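Local structure of protein PTHB1 (Homo sapiens, 4YD8) at residues D12-L18 against G356-Y362; C28-A32 against K43-F49; G51-S57 against D71-D77; H332-R338 against I349-D354. The protein belongs to the BBSome, a coat complex thought to sort membrane proteins to primary cilia and needed for ciliogenesis, and this piece is the protein's N-terminal seven-bladed beta-propeller. One frame throughout, in Å; residues are numbered along the deposited sequence. Where two conformers were deposited one is given.

Interaction 1. Residues D12-L18 against G356-Y362; sequences DWWSTIL and GHLQCSY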
# COMPACT_ATOMS: atom_id res chain seq x y z
N ASP A 12 -10.75 -1.59 -19.14
CA ASP A 12 -11.45 -1.17 -17.94
C ASP A 12 -12.86 -1.76 -17.89
O ASP A 12 -13.46 -2.06 -18.92
CB ASP A 12 -11.52 0.35 -17.86
CG ASP A 12 -12.27 0.95 -19.03
OD1 ASP A 12 -11.86 0.67 -20.17
OD2 ASP A 12 -13.26 1.68 -18.83
N TRP A 13 -13.37 -1.93 -16.68
CA TRP A 13 -14.72 -2.45 -16.54
C TRP A 13 -15.50 -1.73 -15.45
O TRP A 13 -16.66 -2.08 -15.20
CB TRP A 13 -14.69 -3.97 -16.28
CG TRP A 13 -13.89 -4.41 -15.08
CD1 TRP A 13 -12.55 -4.74 -15.06
CD2 TRP A 13 -14.37 -4.60 -13.75
NE1 TRP A 13 -12.18 -5.10 -13.78
CE2 TRP A 13 -13.28 -5.04 -12.97
CE3 TRP A 13 -15.63 -4.44 -13.15
CZ2 TRP A 13 -13.41 -5.32 -11.61
CZ3 TRP A 13 -15.75 -4.71 -11.79
CH2 TRP A 13 -14.65 -5.14 -11.03
N TRP A 14 -14.89 -0.73 -14.82
CA TRP A 14 -15.55 0.03 -13.76
C TRP A 14 -14.73 1.26 -13.39
O TRP A 14 -13.51 1.18 -13.23
CB TRP A 14 -15.75 -0.83 -12.51
CG TRP A 14 -16.53 -0.17 -11.38
CD1 TRP A 14 -17.88 -0.21 -11.19
CD2 TRP A 14 -16.00 0.58 -10.28
NE1 TRP A 14 -18.22 0.48 -10.05
CE2 TRP A 14 -17.09 0.97 -9.47
CE3 TRP A 14 -14.71 0.97 -9.90
CZ2 TRP A 14 -16.93 1.72 -8.31
CZ3 TRP A 14 -14.55 1.71 -8.74
CH2 TRP A 14 -15.66 2.08 -7.96
N SER A 15 -15.40 2.39 -13.23
CA SER A 15 -14.73 3.56 -12.69
C SER A 15 -15.70 4.42 -11.91
O SER A 15 -16.92 4.35 -12.09
CB SER A 15 -14.06 4.38 -13.81
OG SER A 15 -15.01 5.10 -14.57
N THR A 16 -15.16 5.23 -11.01
CA THR A 16 -15.97 6.22 -10.33
C THR A 16 -15.10 7.43 -10.03
O THR A 16 -13.88 7.40 -10.19
CB THR A 16 -16.60 5.66 -9.02
OG1 THR A 16 -17.70 6.50 -8.61
CG2 THR A 16 -15.58 5.59 -7.89
N ILE A 17 -15.75 8.51 -9.61
CA ILE A 17 -15.03 9.68 -9.15
C ILE A 17 -15.40 9.90 -7.69
O ILE A 17 -16.58 9.95 -7.35
CB ILE A 17 -15.36 10.92 -10.00
CG1 ILE A 17 -14.90 10.70 -11.44
CG2 ILE A 17 -14.69 12.16 -9.42
CD1 ILE A 17 -15.24 11.87 -12.38
N LEU A 18 -14.39 9.98 -6.83
CA LEU A 18 -14.59 10.05 -5.39
C LEU A 18 -14.81 11.47 -4.88
O LEU A 18 -13.88 12.27 -4.83
CB LEU A 18 -13.38 9.46 -4.67
CG LEU A 18 -13.08 8.00 -5.01
CD1 LEU A 18 -11.88 7.52 -4.22
CD2 LEU A 18 -14.29 7.16 -4.70
N GLY A 356 -9.03 11.71 -7.34
CA GLY A 356 -10.11 10.81 -6.99
C GLY A 356 -10.73 10.01 -8.10
O GLY A 356 -11.82 9.47 -7.93
N HIS A 357 -10.05 9.90 -9.24
CA HIS A 357 -10.51 8.97 -10.27
C HIS A 357 -10.08 7.56 -9.88
O HIS A 357 -8.89 7.29 -9.70
CB HIS A 357 -9.98 9.35 -11.65
CG HIS A 357 -10.54 10.64 -12.16
ND1 HIS A 357 -11.66 10.71 -12.96
CD2 HIS A 357 -10.14 11.92 -11.96
CE1 HIS A 357 -11.92 11.97 -13.25
NE2 HIS A 357 -11.01 12.73 -12.65
N LEU A 358 -11.06 6.69 -9.71
CA LEU A 358 -10.81 5.32 -9.27
C LEU A 358 -11.29 4.37 -10.36
O LEU A 358 -12.45 4.44 -10.78
CB LEU A 358 -11.53 5.05 -7.95
CG LEU A 358 -11.38 3.67 -7.30
CD1 LEU A 358 -9.93 3.44 -6.88
CD2 LEU A 358 -12.32 3.55 -6.12
N GLN A 359 -10.41 3.49 -10.82
CA GLN A 359 -10.73 2.64 -11.98
C GLN A 359 -10.27 1.20 -11.82
O GLN A 359 -9.15 0.94 -11.34
CB GLN A 359 -10.11 3.23 -13.25
CG GLN A 359 -10.35 2.37 -14.52
CD GLN A 359 -9.98 3.11 -15.78
OE1 GLN A 359 -8.80 3.36 -16.03
NE2 GLN A 359 -10.98 3.45 -16.59
N CYS A 360 -11.10 0.26 -12.24
CA CYS A 360 -10.71 -1.16 -12.28
C CYS A 360 -10.52 -1.57 -13.72
O CYS A 360 -11.35 -1.23 -14.58
CB CYS A 360 -11.77 -2.07 -11.64
SG CYS A 360 -12.11 -1.74 -9.91
N SER A 361 -9.46 -2.32 -13.99
CA SER A 361 -9.21 -2.82 -15.34
C SER A 361 -8.60 -4.21 -15.31
O SER A 361 -8.13 -4.68 -14.26
CB SER A 361 -8.30 -1.86 -16.11
OG SER A 361 -7.08 -1.68 -15.43
N TYR A 362 -8.64 -4.88 -16.46
CA TYR A 362 -8.04 -6.19 -16.61
C TYR A 362 -6.68 -6.07 -17.29
O TYR A 362 -6.42 -5.12 -18.04
CB TYR A 362 -8.92 -7.12 -17.44
CG TYR A 362 -10.33 -7.35 -16.93
CD1 TYR A 362 -10.57 -7.99 -15.72
CD2 TYR A 362 -11.43 -6.99 -17.71
CE1 TYR A 362 -11.86 -8.23 -15.27
CE2 TYR A 362 -12.72 -7.24 -17.28
CZ TYR A 362 -12.94 -7.85 -16.07
OH TYR A 362 -14.23 -8.09 -15.66
O HOH W 1 -12.87 7.82 -12.89

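Interaction 2. Residues C28-A32 against K43-F49; sequences CLCLA and KIIVGSF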
# COMPACT_ATOMS: atom_id res chain seq x y z
N CYS A 28 -3.43 6.06 0.28
CA CYS A 28 -4.88 6.23 0.42
C CYS A 28 -5.68 5.06 -0.16
O CYS A 28 -6.89 5.03 -0.00
CB CYS A 28 -5.33 7.52 -0.28
SG CYS A 28 -4.86 9.02 0.63
N LEU A 29 -5.01 4.16 -0.87
CA LEU A 29 -5.69 3.04 -1.56
C LEU A 29 -5.30 1.69 -0.94
O LEU A 29 -4.11 1.37 -0.82
CB LEU A 29 -5.34 3.05 -3.05
CG LEU A 29 -5.86 1.86 -3.85
CD1 LEU A 29 -7.40 1.85 -3.87
CD2 LEU A 29 -5.28 1.88 -5.27
N CYS A 30 -6.30 0.89 -0.58
CA CYS A 30 -6.04 -0.43 -0.05
C CYS A 30 -7.00 -1.43 -0.69
O CYS A 30 -8.18 -1.14 -0.88
CB CYS A 30 -6.17 -0.43 1.47
SG CYS A 30 -5.77 -1.99 2.25
N LEU A 31 -6.46 -2.59 -1.06
CA LEU A 31 -7.25 -3.68 -1.61
C LEU A 31 -7.16 -4.89 -0.68
O LEU A 31 -6.10 -5.49 -0.55
CB LEU A 31 -6.73 -4.08 -3.00
CG LEU A 31 -7.47 -3.73 -4.29
CD1 LEU A 31 -6.71 -4.32 -5.49
CD2 LEU A 31 -8.92 -4.23 -4.27
N ALA A 32 -8.27 -5.24 -0.04
CA ALA A 32 -8.21 -6.33 0.94
C ALA A 32 -9.57 -6.90 1.26
O ALA A 32 -10.60 -6.26 1.02
CB ALA A 32 -7.55 -5.82 2.26
N LYS A 43 -12.04 -5.98 -1.34
CA LYS A 43 -12.85 -4.77 -1.50
C LYS A 43 -11.87 -3.62 -1.69
O LYS A 43 -10.72 -3.73 -1.28
CB LYS A 43 -13.74 -4.52 -0.29
CG LYS A 43 -14.94 -5.44 -0.22
CD LYS A 43 -14.55 -6.81 0.30
CE LYS A 43 -15.64 -7.83 0.03
NZ LYS A 43 -15.14 -9.17 0.41
N ILE A 44 -12.33 -2.55 -2.32
CA ILE A 44 -11.49 -1.36 -2.49
C ILE A 44 -11.76 -0.44 -1.31
O ILE A 44 -12.92 -0.07 -1.06
CB ILE A 44 -11.79 -0.62 -3.79
CG1 ILE A 44 -11.65 -1.54 -5.00
CG2 ILE A 44 -10.88 0.59 -3.96
CD1 ILE A 44 -12.18 -0.90 -6.26
N ILE A 45 -10.71 -0.09 -0.57
CA ILE A 45 -10.84 0.87 0.52
C ILE A 45 -10.05 2.11 0.16
O ILE A 45 -8.87 2.01 -0.16
CB ILE A 45 -10.32 0.33 1.87
CG1 ILE A 45 -11.00 -0.99 2.23
CG2 ILE A 45 -10.51 1.40 2.98
CD1 ILE A 45 -10.16 -2.20 1.99
N VAL A 46 -10.71 3.27 0.19
CA VAL A 46 -10.03 4.52 -0.11
C VAL A 46 -10.34 5.58 0.93
O VAL A 46 -11.51 5.83 1.24
CB VAL A 46 -10.42 5.08 -1.51
CG1 VAL A 46 -9.63 6.38 -1.79
CG2 VAL A 46 -10.13 4.08 -2.61
N GLY A 47 -9.29 6.19 1.49
CA GLY A 47 -9.47 7.33 2.38
C GLY A 47 -9.02 8.60 1.67
O GLY A 47 -8.13 8.54 0.82
N SER A 48 -9.64 9.73 1.98
CA SER A 48 -9.24 10.97 1.34
C SER A 48 -8.73 12.01 2.34
O SER A 48 -9.00 11.92 3.54
CB SER A 48 -10.39 11.57 0.51
OG SER A 48 -11.29 12.33 1.28
N PHE A 49 -8.00 13.00 1.84
CA PHE A 49 -7.50 14.06 2.72
C PHE A 49 -8.67 14.97 3.13
O PHE A 49 -8.50 15.86 3.95
CB PHE A 49 -6.41 14.89 2.03
CG PHE A 49 -5.18 14.13 1.64
CD1 PHE A 49 -4.90 12.88 2.17
CD2 PHE A 49 -4.29 14.68 0.72
CE1 PHE A 49 -3.76 12.20 1.81
CE2 PHE A 49 -3.15 14.01 0.34
CZ PHE A 49 -2.88 12.77 0.89

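Interaction 3. Residues G51-S57 against D71-D77; sequences GYLRIFS and DLLLEVD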
# COMPACT_ATOMS: atom_id res chain seq x y z
N GLY A 51 -11.26 13.62 4.50
CA GLY A 51 -11.78 12.97 5.70
C GLY A 51 -12.76 11.84 5.46
O GLY A 51 -13.19 11.19 6.40
N TYR A 52 -13.10 11.58 4.20
CA TYR A 52 -14.01 10.47 3.86
C TYR A 52 -13.31 9.12 3.72
O TYR A 52 -12.26 9.01 3.10
CB TYR A 52 -14.77 10.77 2.56
CG TYR A 52 -15.82 11.83 2.73
CD1 TYR A 52 -17.09 11.51 3.19
CD2 TYR A 52 -15.53 13.17 2.46
CE1 TYR A 52 -18.06 12.50 3.37
CE2 TYR A 52 -16.48 14.16 2.63
CZ TYR A 52 -17.74 13.81 3.09
OH TYR A 52 -18.69 14.79 3.25
N LEU A 53 -13.93 8.08 4.28
CA LEU A 53 -13.51 6.70 4.09
C LEU A 53 -14.59 6.00 3.26
O LEU A 53 -15.77 6.04 3.62
CB LEU A 53 -13.31 6.00 5.44
CG LEU A 53 -12.63 4.62 5.53
CD1 LEU A 53 -13.47 3.48 4.94
CD2 LEU A 53 -11.27 4.63 4.87
N ARG A 54 -14.19 5.36 2.17
CA ARG A 54 -15.14 4.68 1.29
C ARG A 54 -14.70 3.23 1.05
O ARG A 54 -13.52 2.96 0.90
CB ARG A 54 -15.28 5.42 -0.05
CG ARG A 54 -15.85 6.84 0.11
CD ARG A 54 -15.80 7.65 -1.19
NE ARG A 54 -16.42 8.97 -1.03
CZ ARG A 54 -15.74 10.11 -0.92
NH1 ARG A 54 -14.41 10.11 -0.94
NH2 ARG A 54 -16.39 11.26 -0.79
N ILE A 55 -15.66 2.32 1.00
CA ILE A 55 -15.38 0.92 0.69
C ILE A 55 -16.27 0.48 -0.47
O ILE A 55 -17.49 0.66 -0.42
CB ILE A 55 -15.64 0.00 1.90
CG1 ILE A 55 -14.83 0.47 3.12
CG2 ILE A 55 -15.30 -1.45 1.54
CD1 ILE A 55 -15.08 -0.40 4.37
N PHE A 56 -15.66 -0.08 -1.51
CA PHE A 56 -16.39 -0.52 -2.71
C PHE A 56 -16.24 -2.01 -2.97
O PHE A 56 -15.20 -2.60 -2.71
CB PHE A 56 -15.90 0.20 -3.98
CG PHE A 56 -16.08 1.70 -3.97
CD1 PHE A 56 -15.10 2.52 -3.43
CD2 PHE A 56 -17.22 2.28 -4.53
CE1 PHE A 56 -15.26 3.90 -3.44
CE2 PHE A 56 -17.38 3.65 -4.54
CZ PHE A 56 -16.39 4.47 -3.98
N SER A 57 -17.29 -2.58 -3.55
CA SER A 57 -17.21 -3.91 -4.15
C SER A 57 -17.76 -3.77 -5.56
O SER A 57 -18.94 -3.94 -5.79
CB SER A 57 -18.01 -4.93 -3.32
OG SER A 57 -17.80 -6.24 -3.80
N ASP A 71 -22.39 -0.42 -5.68
CA ASP A 71 -20.96 -0.73 -5.64
C ASP A 71 -20.38 -0.20 -4.33
O ASP A 71 -19.42 -0.74 -3.79
CB ASP A 71 -20.22 -0.09 -6.82
CG ASP A 71 -20.67 -0.61 -8.19
OD1 ASP A 71 -20.49 -1.81 -8.49
OD2 ASP A 71 -21.18 0.21 -8.99
N LEU A 72 -20.96 0.88 -3.84
CA LEU A 72 -20.47 1.51 -2.62
C LEU A 72 -21.05 0.80 -1.41
O LEU A 72 -22.25 0.84 -1.17
CB LEU A 72 -20.84 3.00 -2.59
CG LEU A 72 -20.40 3.78 -1.36
CD1 LEU A 72 -18.89 3.95 -1.35
CD2 LEU A 72 -21.11 5.13 -1.32
N LEU A 73 -20.19 0.13 -0.65
CA LEU A 73 -20.65 -0.60 0.54
C LEU A 73 -20.78 0.33 1.73
O LEU A 73 -21.66 0.16 2.56
CB LEU A 73 -19.69 -1.73 0.88
CG LEU A 73 -19.49 -2.80 -0.19
CD1 LEU A 73 -18.57 -3.88 0.34
CD2 LEU A 73 -20.82 -3.38 -0.65
N LEU A 74 -19.89 1.31 1.81
CA LEU A 74 -19.85 2.17 2.97
C LEU A 74 -19.14 3.46 2.65
O LEU A 74 -18.12 3.47 1.96
CB LEU A 74 -19.14 1.46 4.13
CG LEU A 74 -18.99 2.25 5.44
CD1 LEU A 74 -19.39 1.39 6.61
CD2 LEU A 74 -17.56 2.73 5.62
N GLU A 75 -19.69 4.55 3.16
CA GLU A 75 -19.04 5.84 3.11
C GLU A 75 -19.24 6.49 4.47
O GLU A 75 -20.36 6.56 4.96
CB GLU A 75 -19.64 6.72 2.00
CG GLU A 75 -19.08 8.13 1.97
CD GLU A 75 -19.70 8.98 0.89
OE1 GLU A 75 -19.25 8.91 -0.28
OE2 GLU A 75 -20.66 9.72 1.20
N VAL A 76 -18.15 6.94 5.09
CA VAL A 76 -18.26 7.63 6.37
C VAL A 76 -17.33 8.84 6.40
O VAL A 76 -16.20 8.80 5.92
CB VAL A 76 -17.93 6.68 7.57
CG1 VAL A 76 -16.59 6.01 7.38
CG2 VAL A 76 -17.96 7.45 8.89
N ASP A 77 -17.85 9.94 6.94
CA ASP A 77 -17.06 11.13 7.17
C ASP A 77 -16.34 11.02 8.51
O ASP A 77 -16.95 11.14 9.57
CB ASP A 77 -17.96 12.38 7.16
CG ASP A 77 -17.17 13.66 7.27
OD1 ASP A 77 -15.93 13.60 7.35
OD2 ASP A 77 -17.80 14.74 7.28
O HOH W 2 -19.43 11.63 -1.35

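Interaction 4. Residues H332-R338 against I349-D354; sequences HIPVAVR and IVTLSD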
# COMPACT_ATOMS: atom_id res chain seq x y z
N HIS A 332 -5.93 8.98 -16.40
CA HIS A 332 -5.45 9.87 -15.35
C HIS A 332 -4.15 9.36 -14.75
O HIS A 332 -3.88 8.17 -14.77
CB HIS A 332 -6.52 10.01 -14.25
CG HIS A 332 -7.84 10.50 -14.76
ND1 HIS A 332 -8.09 11.82 -15.04
CD2 HIS A 332 -8.98 9.83 -15.06
CE1 HIS A 332 -9.33 11.95 -15.49
NE2 HIS A 332 -9.88 10.76 -15.51
N ILE A 333 -3.34 10.27 -14.20
CA ILE A 333 -2.10 9.89 -13.55
C ILE A 333 -2.37 9.18 -12.23
O ILE A 333 -3.01 9.74 -11.35
CB ILE A 333 -1.20 11.12 -13.28
CG1 ILE A 333 -0.81 11.79 -14.60
CG2 ILE A 333 0.04 10.72 -12.48
CD1 ILE A 333 -0.06 13.09 -14.42
N PRO A 334 -1.87 7.95 -12.09
CA PRO A 334 -2.10 7.18 -10.86
C PRO A 334 -1.17 7.64 -9.73
O PRO A 334 0.03 7.79 -9.95
CB PRO A 334 -1.80 5.75 -11.29
CG PRO A 334 -0.76 5.91 -12.40
CD PRO A 334 -1.05 7.22 -13.07
N VAL A 335 -1.72 7.88 -8.54
CA VAL A 335 -0.89 8.06 -7.36
C VAL A 335 -0.73 6.76 -6.60
O VAL A 335 0.13 6.64 -5.74
CB VAL A 335 -1.44 9.09 -6.37
CG1 VAL A 335 -1.32 10.48 -6.94
CG2 VAL A 335 -2.88 8.75 -5.96
N ALA A 336 -1.61 5.79 -6.89
CA ALA A 336 -1.49 4.46 -6.31
C ALA A 336 -2.07 3.43 -7.26
O ALA A 336 -3.03 3.72 -7.98
CB ALA A 336 -2.20 4.37 -4.95
N VAL A 337 -1.48 2.24 -7.24
CA VAL A 337 -1.99 1.11 -8.01
C VAL A 337 -1.94 -0.12 -7.13
O VAL A 337 -1.00 -0.30 -6.35
CB VAL A 337 -1.17 0.90 -9.31
CG1 VAL A 337 0.33 0.74 -9.02
CG2 VAL A 337 -1.70 -0.29 -10.08
N ARG A 338 -2.99 -0.93 -7.22
CA ARG A 338 -3.06 -2.21 -6.52
C ARG A 338 -3.56 -3.30 -7.46
O ARG A 338 -4.22 -3.00 -8.46
CB ARG A 338 -3.96 -2.10 -5.28
CG ARG A 338 -3.40 -1.15 -4.21
CD ARG A 338 -2.25 -1.82 -3.49
NE ARG A 338 -1.77 -1.04 -2.35
CZ ARG A 338 -0.92 -0.02 -2.43
NH1 ARG A 338 -0.43 0.35 -3.61
NH2 ARG A 338 -0.54 0.62 -1.33
N ILE A 349 -6.51 -4.90 -11.92
CA ILE A 349 -5.75 -3.69 -11.61
C ILE A 349 -6.68 -2.60 -11.10
O ILE A 349 -7.70 -2.32 -11.73
CB ILE A 349 -5.00 -3.15 -12.84
CG1 ILE A 349 -3.96 -4.15 -13.34
CG2 ILE A 349 -4.29 -1.81 -12.53
CD1 ILE A 349 -3.26 -3.66 -14.60
N VAL A 350 -6.33 -2.00 -9.98
CA VAL A 350 -7.08 -0.85 -9.48
C VAL A 350 -6.15 0.35 -9.42
O VAL A 350 -5.08 0.28 -8.82
CB VAL A 350 -7.66 -1.11 -8.08
CG1 VAL A 350 -8.44 0.13 -7.58
CG2 VAL A 350 -8.55 -2.37 -8.08
N THR A 351 -6.54 1.45 -10.06
CA THR A 351 -5.76 2.69 -9.99
C THR A 351 -6.53 3.83 -9.34
O THR A 351 -7.75 3.95 -9.50
CB THR A 351 -5.31 3.19 -11.38
OG1 THR A 351 -6.47 3.38 -12.21
CG2 THR A 351 -4.36 2.20 -12.04
N LEU A 352 -5.80 4.69 -8.63
CA LEU A 352 -6.36 5.89 -8.01
C LEU A 352 -5.52 7.11 -8.39
O LEU A 352 -4.29 7.08 -8.24
CB LEU A 352 -6.41 5.73 -6.49
CG LEU A 352 -6.87 6.96 -5.69
CD1 LEU A 352 -8.35 7.26 -5.95
CD2 LEU A 352 -6.62 6.73 -4.22
N SER A 353 -6.18 8.17 -8.85
CA SER A 353 -5.49 9.42 -9.19
C SER A 353 -5.54 10.39 -8.01
O SER A 353 -6.29 10.18 -7.05
CB SER A 353 -6.11 10.06 -10.44
OG SER A 353 -7.39 10.59 -10.14
N ASP A 354 -4.77 11.48 -8.06
CA ASP A 354 -4.72 12.34 -6.89
C ASP A 354 -5.96 13.21 -6.75
O ASP A 354 -6.15 13.87 -5.73
CB ASP A 354 -3.44 13.21 -6.87
CG ASP A 354 -3.38 14.25 -7.98
OD1 ASP A 354 -4.37 14.48 -8.71
OD2 ASP A 354 -2.30 14.88 -8.10
O HOH W 3 -2.98 12.02 -10.09

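Interaction 1. Residues D12-L18 against G356-Y362
The indole of Trp13 is layered between Tyr362 on one face and CB of Cys360 on the other. With the phenol it makes an offset stack, the five-membered ring and the Tyr362 ring having centroids 4.0 Å apart and planes inclined by 20°, although the two side chains cross at about a right angle. On the other face Cys360 CB approaches Trp13 CE2 to 3.6 Å. CG of Trp13 sits between its backbone N and carbonyl carbon (chi1 56°), which places the indole over Cys360 CB and against the Tyr362 ring. Trp14 meets that strand differently: Leu358 CD2 touches its rim at CZ3 (3.9 Å), near the ring plane, while Cys360 SG comes obliquely to CE3 (3.8 Å). Trp13 and Trp14 both face Cys360, a classic beta bulge, with bonds from Trp13 N to Cys360 O (3.0 Å) and from Cys360 N to Trp14 O (2.8 Å). Farther along, Ile17 lies beside the imidazole of His357, and a water joins Thr16 O to His357 ND1. Replacing Trp13 with alanine would probably leave the Tyr362 ring without its stacking partner and uncover Cys360 CB. Strand 8-17 completes the blade formed by strands 334-342, 348-353 and 357-362, the propeller's Velcro closure. The chemistry implies that backbone hydrogen bonds set the register of this closure, while aromatic and sulfur contacts cover the bulged end.

Interaction 2. Residues C28-A32 against K43-F49
Cys30 and Ile45 exchange two backbone hydrogen bonds, and the straighter, Ile45 N to Cys30 O, is 2.8 Å long with 172° at the hydrogen. Its return bond runs from Cys30 N to Ile45 O, also 2.8 Å. The next hydrogen-bonded pair, Ala32 with Lys43, is less regular: Lys43 N lies 49° out of the carbonyl plane of Ala32, while Ala32 N stays in the carbonyl plane of Lys43. At the other end Gly47 N donates to Cys28 O (3.1 Å), but the buried Gly47 O has no hydrogen-bond partner. On one face of the sheet Leu29, its CG anti to the backbone N (chi1 174°), sends CD1 across to Ile44 CG2 and Val46 CG2, each 3.7 Å away. Beyond the strands, Cys28 SG reaches Phe49 CE1 obliquely at 3.6 Å. The amine of Lys43 is held outside the two segments, by a salt bridge to Asp35 and a hydrogen bond to Gln41 O. The face bearing Leu29, Ile44 and Val46 packs on strands 334-342 and 348-353, whereas Cys30, Ala32 and Ile45 meet Val85 or Val87 of strand 84-88. A hairpin of strands 29-32 and 43-47, covered on both faces by neighbouring sheets near the chain centre, is the inner half of a four-stranded beta-propeller blade.

Interaction 3. Residues G51-S57 against D71-D77
Arg54 sets CG opposite its carbonyl carbon (chi1 -63°) and Glu75 sets CG opposite its backbone N (chi1 175°); both chains then run extended, side by side and pointing the same way, until the charged ends meet. Arg54 NE donates to Glu75 OE1 in a salt bridge of 2.9 Å. The oxygen is near the guanidinium plane, but NE stands above the carboxylate plane, and the two flat groups are turned 82° apart. A water at the guanidinium edge accepts from Arg54 NH2 (3.1 Å) and donates to Glu75 OE1, giving that oxygen a second donor. Arg54 NH2 also forms a salt bridge with Glu22, so a methionine in place of Arg54 would probably leave both glutamates without their cationic partner. These strands, 52-56 and 72-77, are the outer pair of a propeller blade, and a classic beta bulge interrupts their antiparallel ladder. There Ile55 O receives Leu73 N at 2.8 Å and, weakly, Leu74 N at 3.3 Å. Beyond the bulge Leu72 CD1 sits over one face of the Phe56 ring, 3.8 Å from its centroid, in a CH-pi contact; Trp14 meets the same ring edge-to-face. At the opposite end the carboxylate of Asp77, whose OD1 accepts from Arg79 N, lies over a face of Tyr52, with CB 3.8 Å from Tyr52 CE1. On the other sheet face, Leu53 CB packs on Val76 CG1 (3.8 Å).

Interaction 4. Residues H332-R338 against I349-D354
The peptide carbonyl of Leu352 is a flat group with two donors in its plane: Val335 N at 2.7 Å from Leu352 O and Ala336 N at 3.3 Å. Consecutive residues thus share one acceptor, the signature of a classic beta bulge. Val335 CG1 is anti to the carbonyl carbon (chi1 -71°), which leaves CG2 in the position beside Leu352 O, only 3.2 Å away. The two side chains of Val335 and Asp354 cross at about a right angle, with Val335 CG1 3.5 Å from Asp354 CB. The guanidinium of Arg338 is another flat group: Val337 O lies near its plane and accepts from NH1 at 2.9 Å, although NH1 stands 44° above the carbonyl plane of Val337. This bond folds the arginine back on its own strand and fixes how its end is turned. The His332 imidazole stacks on the ring of His357, while His332 CB rests against Ser353 CB. Where the backbones part, a water donates to Ile333 O (2.6 Å) and accepts from Asp354 N (2.8 Å), linking two backbone atoms that do not bond each other directly. Past the bulge the ladder is regular, Arg338 and Val350 exchanging both backbone bonds, and Val337 CG2 meets Ile349 CG2 at 3.9 Å. Val337 also touches Cys293 and Leu295 of strand 291-298, whereas Ala336 and Arg338 pack on Leu29 of strand 29-32. Strands 334-342 and 348-353 therefore form a bulged inner hairpin between two neighbouring blades, the arrangement of a beta-propeller blade near the central axis.

Interactions 1 and 4 build one blade, joined by the backbone bonds Gln359 O to Thr351 N and Ser361 O to Ile349 N; interactions 2 and 3 build the next, joined through Ile44 with Phe56 and Val46 with Arg54. Interactions 2 and 4 are the buried inner hairpins, with centres 9 and 11 Å from the chain centre, and meet largely through aliphatic side chains such as Leu31 on Val350. Interactions 1 and 3, at about 17 and 18 Å, are only partly buried and carry the aromatic stack and the salt bridge. They touch across the blade boundary, where Trp14 NE1 bonds Asp71 OD2. Bulges occur in interactions 1, 3 and 4.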